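Local structure of SalCYP truncation (Salinispora tropica, 7ABB) at residues G256-F261 against I363-L368; N246-L251 against T354-W359; V123-G126 against D132-A135. The protein belongs to the cytochrome P450 family of mainly helical heme proteins and carries a bound heme c in this truncated form. All coordinates share one frame; numbering follows the deposited sequence.

Contact 1. Residues G256-F261 against I363-L368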
loop_
_atom_site.group_PDB
_atom_site.type_symbol
_atom_site.label_atom_id
_atom_site.label_comp_id
_atom_site.label_asym_id
_atom_site.label_seq_id
_atom_site.Cartn_x
_atom_site.Cartn_y
_atom_site.Cartn_z
ATOM N N GLY A 256 -3.461 16.461 -20.651
ATOM C CA GLY A 256 -4.761 15.911 -21.009
ATOM C C GLY A 256 -5.439 15.181 -19.859
ATOM O O GLY A 256 -6.640 15.351 -19.623
ATOM N N ASP A 257 -4.688 14.312 -19.164
ATOM C CA ASP A 257 -5.244 13.600 -18.010
ATOM C C ASP A 257 -5.495 14.542 -16.832
ATOM O O ASP A 257 -6.493 14.397 -16.115
ATOM C CB ASP A 257 -4.308 12.468 -17.587
ATOM C CG ASP A 257 -4.314 11.300 -18.576
ATOM O OD1 ASP A 257 -5.363 11.079 -19.216
ATOM O OD2 ASP A 257 -3.276 10.626 -18.717
ATOM N N ARG A 258 -4.587 15.497 -16.598
ATOM C CA ARG A 258 -4.824 16.497 -15.562
ATOM C C ARG A 258 -6.115 17.263 -15.836
ATOM O O ARG A 258 -6.955 17.433 -14.938
ATOM C CB ARG A 258 -3.623 17.438 -15.485
ATOM C CG ARG A 258 -3.744 18.473 -14.398
ATOM C CD ARG A 258 -2.420 19.247 -14.218
ATOM N NE ARG A 258 -2.071 20.183 -15.295
ATOM C CZ ARG A 258 -1.115 20.018 -16.203
ATOM N NH1 ARG A 258 -0.395 18.890 -16.293
ATOM N NH2 ARG A 258 -0.913 21.008 -17.075
ATOM N N HIS A 259 -6.282 17.747 -17.068
ATOM C CA HIS A 259 -7.497 18.473 -17.423
ATOM C C HIS A 259 -8.727 17.597 -17.244
ATOM O O HIS A 259 -9.779 18.075 -16.817
ATOM C CB HIS A 259 -7.436 18.964 -18.871
ATOM C CG HIS A 259 -6.379 19.984 -19.149
ATOM N ND1 HIS A 259 -5.813 20.780 -18.176
ATOM C CD2 HIS A 259 -5.805 20.357 -20.319
ATOM C CE1 HIS A 259 -4.926 21.587 -18.732
ATOM N NE2 HIS A 259 -4.899 21.345 -20.029
ATOM N N ARG A 260 -8.634 16.318 -17.604
ATOM C CA ARG A 260 -9.782 15.439 -17.429
ATOM C C ARG A 260 -10.132 15.303 -15.955
ATOM O O ARG A 260 -11.302 15.398 -15.578
ATOM C CB ARG A 260 -9.501 14.069 -18.041
ATOM C CG ARG A 260 -10.634 13.067 -17.882
ATOM C CD ARG A 260 -11.836 13.380 -18.748
ATOM N NE ARG A 260 -12.910 12.420 -18.528
ATOM C CZ ARG A 260 -12.933 11.198 -19.059
ATOM N NH1 ARG A 260 -11.944 10.796 -19.842
ATOM N NH2 ARG A 260 -13.947 10.379 -18.811
ATOM N N PHE A 261 -9.127 15.073 -15.106
ATOM C CA PHE A 261 -9.382 14.921 -13.678
ATOM C C PHE A 261 -9.951 16.204 -13.099
ATOM O O PHE A 261 -10.874 16.175 -12.280
ATOM C CB PHE A 261 -8.094 14.535 -12.939
ATOM C CG PHE A 261 -8.316 14.039 -11.539
ATOM C CD1 PHE A 261 -8.393 14.914 -10.480
ATOM C CD2 PHE A 261 -8.440 12.684 -11.288
ATOM C CE1 PHE A 261 -8.599 14.450 -9.173
ATOM C CE2 PHE A 261 -8.644 12.217 -9.992
ATOM C CZ PHE A 261 -8.723 13.105 -8.939
ATOM N N ILE A 363 -4.866 23.954 -6.388
ATOM C CA ILE A 363 -3.777 23.919 -7.359
ATOM C C ILE A 363 -4.290 23.195 -8.604
ATOM O O ILE A 363 -3.917 22.034 -8.851
ATOM C CB ILE A 363 -2.531 23.238 -6.767
ATOM C CG1 ILE A 363 -2.160 23.827 -5.395
ATOM C CG2 ILE A 363 -1.347 23.309 -7.775
ATOM C CD1 ILE A 363 -0.985 23.116 -4.705
ATOM N N PRO A 364 -5.168 23.826 -9.392
ATOM C CA PRO A 364 -5.737 23.142 -10.562
ATOM C C PRO A 364 -4.737 22.898 -11.659
ATOM O O PRO A 364 -4.920 21.952 -12.435
ATOM C CB PRO A 364 -6.858 24.084 -11.010
ATOM C CG PRO A 364 -6.448 25.439 -10.503
ATOM C CD PRO A 364 -5.777 25.150 -9.180
ATOM N N ASP A 365 -3.722 23.749 -11.789
ATOM C CA ASP A 365 -2.717 23.637 -12.839
ATOM C C ASP A 365 -1.350 23.572 -12.174
ATOM O O ASP A 365 -1.059 24.355 -11.259
ATOM C CB ASP A 365 -2.815 24.835 -13.791
ATOM C CG ASP A 365 -1.992 24.665 -15.052
ATOM O OD1 ASP A 365 -1.408 23.595 -15.270
ATOM O OD2 ASP A 365 -1.942 25.632 -15.828
ATOM N N TYR A 366 -0.530 22.623 -12.609
ATOM C CA TYR A 366 0.761 22.363 -11.997
ATOM C C TYR A 366 1.554 21.525 -12.991
ATOM O O TYR A 366 0.997 20.981 -13.950
ATOM C CB TYR A 366 0.610 21.667 -10.618
ATOM C CG TYR A 366 -0.264 20.427 -10.679
ATOM C CD1 TYR A 366 -1.649 20.527 -10.613
ATOM C CD2 TYR A 366 0.304 19.191 -10.909
ATOM C CE1 TYR A 366 -2.448 19.406 -10.725
ATOM C CE2 TYR A 366 -0.470 18.083 -11.010
ATOM C CZ TYR A 366 -1.836 18.203 -10.936
ATOM O OH TYR A 366 -2.613 17.071 -11.061
ATOM N N ARG A 367 2.847 21.375 -12.722
ATOM C CA ARG A 367 3.708 20.650 -13.645
ATOM C C ARG A 367 4.949 20.155 -12.913
ATOM O O ARG A 367 5.265 20.584 -11.808
ATOM C CB ARG A 367 4.091 21.516 -14.855
ATOM C CG ARG A 367 4.983 22.703 -14.500
ATOM C CD ARG A 367 5.241 23.644 -15.672
ATOM N NE ARG A 367 4.016 24.284 -16.120
ATOM C CZ ARG A 367 3.928 25.099 -17.173
ATOM N NH1 ARG A 367 5.018 25.414 -17.884
ATOM N NH2 ARG A 367 2.763 25.641 -17.511
ATOM N N LEU A 368 5.668 19.262 -13.560
ATOM C CA LEU A 368 6.991 18.922 -13.071
ATOM C C LEU A 368 7.971 20.019 -13.492
ATOM O O LEU A 368 7.740 20.727 -14.474
ATOM C CB LEU A 368 7.421 17.559 -13.618
ATOM C CG LEU A 368 6.443 16.434 -13.258
ATOM C CD1 LEU A 368 6.952 15.105 -13.857
ATOM C CD2 LEU A 368 6.225 16.309 -11.772
HETATM O O HOH W 1 -4.512 21.815 -15.223
#
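Arg258 meets the chain at Pro364-Tyr366 with nearly its whole side chain, and each part of it finds a different kind of partner. The aliphatic part lies over the Tyr366 ring: CD sits 3.7 Å from the centroid of that ring and 21° off its normal, a CH-pi contact over the face. The guanidinium lies farther along the ring normal, where any cation-pi attraction is long and at most weak. It is turned instead to the backbone, with Tyr366 O resting over its face 3.2 Å from Arg258 CZ. That oxygen is badly angled for the N-H groups, so this is not a hydrogen bond; any attraction is probably electrostatic. Asp365 OD1, coming obliquely to the guanidinium, forms a salt bridge with Arg258 NH2 at 3.2 Å; its hydrogen bond is weak, the angle at the hydrogen being only 127°. One water bridges the two segments, accepting from Arg258 NE at 2.9 Å and donating to Pro364 O at 2.8 Å.

Extended through chi1 and chi2, the Arg258 chain bends at chi3 (71°) and so brings the guanidinium round to the loop. Outside the contact, Arg258 NH1 donates to Leu251 O of helix 238-253, a firmer bond than the weak one to Asp365. The Tyr366 ring also meets Trp359 edge-to-face and packs on Ile248 and Leu251, while Arg367 pairs through its backbone with Val387. An arginine thus joins helix 255-263, probably the J helix, to the segment just after the probable L helix in the alpha-rich domain of the P450 fold.

Contact 2. Residues N246-L251 against T354-W359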
loop_
_atom_site.group_PDB
_atom_site.type_symbol
_atom_site.label_atom_id
_atom_site.label_comp_id
_atom_site.label_asym_id
_atom_site.label_seq_id
_atom_site.Cartn_x
_atom_site.Cartn_y
_atom_site.Cartn_z
ATOM N N ASN A 246 2.972 8.866 -7.344
ATOM C CA ASN A 246 3.066 8.445 -8.738
ATOM C C ASN A 246 1.873 8.921 -9.548
ATOM O O ASN A 246 2.030 9.259 -10.735
ATOM C CB ASN A 246 3.197 6.926 -8.802
ATOM C CG ASN A 246 4.616 6.463 -8.584
ATOM O OD1 ASN A 246 5.518 6.816 -9.348
ATOM N ND2 ASN A 246 4.824 5.660 -7.544
ATOM N N GLY A 247 0.690 8.983 -8.930
ATOM C CA GLY A 247 -0.477 9.491 -9.636
ATOM C C GLY A 247 -0.369 10.978 -9.947
ATOM O O GLY A 247 -0.601 11.400 -11.083
ATOM N N ILE A 248 -0.046 11.798 -8.937
ATOM C CA ILE A 248 0.097 13.236 -9.184
ATOM C C ILE A 248 1.263 13.500 -10.117
ATOM O O ILE A 248 1.214 14.435 -10.919
ATOM C CB ILE A 248 0.239 14.026 -7.866
ATOM C CG1 ILE A 248 -0.123 15.487 -8.125
ATOM C CG2 ILE A 248 1.614 13.917 -7.286
ATOM C CD1 ILE A 248 -1.636 15.680 -8.190
ATOM N N GLN A 249 2.328 12.699 -10.046
ATOM C CA GLN A 249 3.435 12.906 -10.973
ATOM C C GLN A 249 2.987 12.708 -12.417
ATOM O O GLN A 249 3.377 13.478 -13.313
ATOM C CB GLN A 249 4.595 11.974 -10.631
ATOM C CG GLN A 249 5.757 12.175 -11.587
ATOM C CD GLN A 249 6.976 11.371 -11.263
ATOM O OE1 GLN A 249 8.010 11.915 -10.891
ATOM N NE2 GLN A 249 6.893 10.074 -11.482
ATOM N N HIS A 250 2.181 11.676 -12.674
ATOM C CA HIS A 250 1.630 11.482 -14.003
ATOM C C HIS A 250 0.779 12.669 -14.441
ATOM O O HIS A 250 0.947 13.184 -15.557
ATOM C CB HIS A 250 0.798 10.196 -14.038
ATOM C CG HIS A 250 0.105 9.989 -15.343
ATOM N ND1 HIS A 250 0.590 9.136 -16.310
ATOM C CD2 HIS A 250 -1.049 10.502 -15.831
ATOM C CE1 HIS A 250 -0.220 9.157 -17.353
ATOM N NE2 HIS A 250 -1.224 9.971 -17.092
ATOM N N LEU A 251 -0.166 13.105 -13.594
ATOM C CA LEU A 251 -1.000 14.245 -13.962
ATOM C C LEU A 251 -0.149 15.479 -14.244
ATOM O O LEU A 251 -0.450 16.259 -15.158
ATOM C CB LEU A 251 -2.017 14.524 -12.860
ATOM C CG LEU A 251 -3.028 13.403 -12.573
ATOM C CD1 LEU A 251 -3.897 13.760 -11.361
ATOM C CD2 LEU A 251 -3.926 13.119 -13.752
ATOM N N THR A 354 -9.492 11.886 -1.751
ATOM C CA THR A 354 -9.706 13.143 -1.036
ATOM C C THR A 354 -8.528 14.084 -1.240
ATOM O O THR A 354 -8.721 15.297 -1.465
ATOM C CB THR A 354 -9.932 12.860 0.446
ATOM O OG1 THR A 354 -11.089 12.030 0.603
ATOM C CG2 THR A 354 -10.175 14.127 1.192
ATOM N N ALA A 355 -7.301 13.561 -1.145
ATOM C CA ALA A 355 -6.134 14.427 -1.331
ATOM C C ALA A 355 -6.129 15.017 -2.721
ATOM O O ALA A 355 -5.876 16.218 -2.892
ATOM C CB ALA A 355 -4.844 13.662 -1.104
ATOM N N TRP A 356 -6.394 14.202 -3.735
ATOM C CA TRP A 356 -6.372 14.744 -5.089
ATOM C C TRP A 356 -7.526 15.718 -5.343
ATOM O O TRP A 356 -7.374 16.681 -6.115
ATOM C CB TRP A 356 -6.387 13.608 -6.122
ATOM C CG TRP A 356 -5.094 12.792 -6.157
ATOM C CD1 TRP A 356 -3.894 13.111 -5.589
ATOM C CD2 TRP A 356 -4.912 11.524 -6.802
ATOM N NE1 TRP A 356 -2.971 12.111 -5.851
ATOM C CE2 TRP A 356 -3.581 11.123 -6.575
ATOM C CE3 TRP A 356 -5.755 10.695 -7.519
ATOM C CZ2 TRP A 356 -3.072 9.920 -7.079
ATOM C CZ3 TRP A 356 -5.255 9.499 -8.009
ATOM C CH2 TRP A 356 -3.929 9.131 -7.787
ATOM N N GLU A 357 -8.685 15.503 -4.726
ATOM C CA GLU A 357 -9.775 16.465 -4.817
ATOM C C GLU A 357 -9.340 17.813 -4.256
ATOM O O GLU A 357 -9.519 18.871 -4.887
ATOM C CB GLU A 357 -11.003 15.932 -4.065
ATOM C CG GLU A 357 -11.767 14.826 -4.780
ATOM C CD GLU A 357 -12.851 14.205 -3.925
ATOM O OE1 GLU A 357 -12.762 14.300 -2.680
ATOM O OE2 GLU A 357 -13.801 13.615 -4.487
ATOM N N GLU A 358 -8.805 17.806 -3.032
ATOM C CA GLU A 358 -8.448 19.077 -2.412
ATOM C C GLU A 358 -7.269 19.719 -3.138
ATOM O O GLU A 358 -7.203 20.949 -3.245
ATOM C CB GLU A 358 -8.148 18.882 -0.921
ATOM C CG GLU A 358 -9.360 18.439 -0.100
ATOM C CD GLU A 358 -10.500 19.396 -0.229
ATOM O OE1 GLU A 358 -10.285 20.603 0.016
ATOM O OE2 GLU A 358 -11.611 18.957 -0.576
ATOM N N TRP A 359 -6.355 18.905 -3.670
ATOM C CA TRP A 359 -5.242 19.433 -4.449
ATOM C C TRP A 359 -5.753 20.225 -5.645
ATOM O O TRP A 359 -5.315 21.354 -5.881
ATOM C CB TRP A 359 -4.329 18.284 -4.898
ATOM C CG TRP A 359 -3.163 18.760 -5.706
ATOM C CD1 TRP A 359 -3.172 19.090 -7.031
ATOM C CD2 TRP A 359 -1.827 18.997 -5.238
ATOM N NE1 TRP A 359 -1.931 19.505 -7.412
ATOM C CE2 TRP A 359 -1.084 19.464 -6.338
ATOM C CE3 TRP A 359 -1.192 18.871 -4.003
ATOM C CZ2 TRP A 359 0.262 19.804 -6.238
ATOM C CZ3 TRP A 359 0.147 19.210 -3.897
ATOM C CH2 TRP A 359 0.866 19.657 -5.026
#
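Gly247 and Ile248 pack against Trp356 and Trp359 in a buried, apolar helix-helix contact between helix 238-253 and helix 345-362, probably the C-terminal half of the long central helix of the P450 fold and its L helix. The two short segments run in the same general direction at 35°, their axes 11.7 Å apart at closest approach. This wide spacing is filled by the two indoles from one side and by Ile248 from the other.

Trp356 reaches the backbone itself. Its six-membered ring comes obliquely to Gly247, whose lack of a side chain lets Trp356 CZ2 approach Gly247 CA to 3.7 Å; Ile248 N follows at 4.0 Å from the same CZ2. Trp359 receives its partner in another way. Ile248 CD1 stands over the face of the five-membered ring of Trp359, 4.0 Å from its centroid and 15° off the normal, a CH-pi contact in which side chain and indole cross at about a right angle. CG1 of Ile248 is sent outward anti to the backbone N (chi1 -160°), and a bend at chi2 then brings CD1 between the indoles, 4.3 Å from Trp356 CD1.

Other parts of the fold close around the pair. Ile248 also packs on Phe130 of helix 130-147, and Val272 of helix 268-278 meets Trp356, whose side chain is about 9 Å from the heme c. On helix 345-362, Glu357 and Glu358 form salt bridges to Arg112.

No hydrogen bond spans the two segments, and Trp356 NE1 finds its hydrogen-bond partner beside them, not within them. Cohesion across the contact therefore probably rests mainly on dispersion and CH-pi attraction, indole against glycine and methyl against indole face.

Contact 3. Residues V123-G126 against D132-A135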
loop_
_atom_site.group_PDB
_atom_site.type_symbol
_atom_site.label_atom_id
_atom_site.label_comp_id
_atom_site.label_asym_id
_atom_site.label_seq_id
_atom_site.Cartn_x
_atom_site.Cartn_y
_atom_site.Cartn_z
ATOM N N VAL A 123 0.436 26.550 -0.928
ATOM C CA VAL A 123 -0.017 27.004 -2.249
ATOM C C VAL A 123 0.766 28.226 -2.721
ATOM O O VAL A 123 1.090 28.351 -3.910
ATOM C CB VAL A 123 -1.529 27.307 -2.247
ATOM C CG1 VAL A 123 -1.949 27.926 -3.572
ATOM C CG2 VAL A 123 -2.319 26.075 -2.052
ATOM N N ASP A 124 1.025 29.181 -1.824
ATOM C CA ASP A 124 1.655 30.431 -2.234
ATOM C C ASP A 124 3.110 30.274 -2.676
ATOM O O ASP A 124 3.636 31.180 -3.327
ATOM C CB ASP A 124 1.568 31.458 -1.090
ATOM C CG ASP A 124 0.157 31.966 -0.864
ATOM O OD1 ASP A 124 -0.721 31.710 -1.714
ATOM O OD2 ASP A 124 -0.069 32.640 0.160
ATOM N N ARG A 125 3.757 29.142 -2.383
ATOM C CA ARG A 125 5.161 28.965 -2.746
ATOM C C ARG A 125 5.365 28.662 -4.229
ATOM O O ARG A 125 6.435 28.954 -4.769
ATOM C CB ARG A 125 5.759 27.826 -1.932
ATOM C CG ARG A 125 5.957 28.213 -0.466
ATOM C CD ARG A 125 6.177 27.026 0.426
ATOM N NE ARG A 125 7.107 26.071 -0.147
ATOM C CZ ARG A 125 7.337 24.863 0.359
ATOM N NH1 ARG A 125 6.736 24.494 1.489
ATOM N NH2 ARG A 125 8.189 24.048 -0.248
ATOM N N GLY A 126 4.373 28.071 -4.883
ATOM C CA GLY A 126 4.570 27.626 -6.244
ATOM C C GLY A 126 5.450 26.403 -6.376
ATOM O O GLY A 126 5.809 26.025 -7.500
ATOM N N ASP A 132 7.511 14.420 0.926
ATOM C CA ASP A 132 8.157 14.769 2.190
ATOM C C ASP A 132 7.344 15.793 2.971
ATOM O O ASP A 132 7.182 15.666 4.193
ATOM C CB ASP A 132 9.559 15.326 1.943
ATOM C CG ASP A 132 10.544 14.281 1.463
ATOM O OD1 ASP A 132 10.220 13.073 1.514
ATOM O OD2 ASP A 132 11.649 14.682 1.041
ATOM N N GLU A 133 6.860 16.839 2.298
ATOM C CA GLU A 133 6.209 17.950 2.986
ATOM C C GLU A 133 4.707 17.762 3.121
ATOM O O GLU A 133 4.123 18.254 4.093
ATOM C CB GLU A 133 6.487 19.267 2.248
ATOM C CG GLU A 133 7.937 19.583 2.136
ATOM C CD GLU A 133 8.144 20.974 1.591
ATOM O OE1 GLU A 133 8.476 21.106 0.391
ATOM O OE2 GLU A 133 7.921 21.943 2.367
ATOM N N PHE A 134 4.072 17.035 2.201
ATOM C CA PHE A 134 2.615 16.913 2.167
ATOM C C PHE A 134 2.172 15.474 2.399
ATOM O O PHE A 134 1.575 15.188 3.440
ATOM C CB PHE A 134 2.041 17.452 0.851
ATOM C CG PHE A 134 0.594 17.112 0.665
ATOM C CD1 PHE A 134 -0.314 17.429 1.644
ATOM C CD2 PHE A 134 0.144 16.421 -0.439
ATOM C CE1 PHE A 134 -1.640 17.083 1.532
ATOM C CE2 PHE A 134 -1.189 16.069 -0.565
ATOM C CZ PHE A 134 -2.083 16.390 0.416
ATOM N N ALA A 135 2.428 14.564 1.471
ATOM C CA ALA A 135 1.694 13.303 1.476
ATOM C C ALA A 135 2.039 12.455 2.693
ATOM O O ALA A 135 1.142 11.849 3.286
ATOM C CB ALA A 135 1.940 12.518 0.190
#
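Arg125 ends a run of helical backbone conformation that lacks regular helical bonds, with Gly126 turning out of it at positive phi, while Glu133 lies within a wider pi-type turn (132-135) of helix 130-147. The two side chains approach from opposite directions and meet end-on. Arg125 NH1 donates to Glu133 OE2 at 2.9 Å, and Arg125 NH2 donates to Glu133 OE1 at 3.0 Å (163° at the hydrogen), a two-pronged salt bridge with one nitrogen for each oxygen. Both acceptors lie near the guanidinium plane. Both oxygens are met on the syn side, OE2 from 27° out of the carboxylate plane, since the two flat groups are slightly twisted against each other. The Arg125 chain bends at chi3 (44°), which helps to turn the guanidinium end-on to the carboxylate. A crystal neighbour also touches Arg125, so packing may influence its conformation.

Glu133 OE1 accepts a second hydrogen bond, from the backbone N of Ser129, so the carboxylate also holds the chain leading into its own helix. Two nearly straight bonds between opposite charges probably favour the ionised state of both groups, although at the protein surface solvent would be expected to screen part of the attraction.

How the contacts relate
Read from the N terminus, contact 3 comes first and closes a very short loop, joining the chain after helix 108-120 to helix 130-147 across strand 127-129. It is complete before the other two open. Contacts 2 and 1 then start on consecutive helices, 238-253 and 255-263, and are closed about a hundred residues later in the same order, by helix 345-362 and the loop that follows it; their segments alternate, so the two long loops cross. All three touch: Asp257 of contact 1 probably hydrogen-bonds His250 of contact 2, Ala355 of contact 2 meets Phe134 of contact 3, Ile363 meets Val123, and strand 127-129 pairs with the C-terminal strand 385-387.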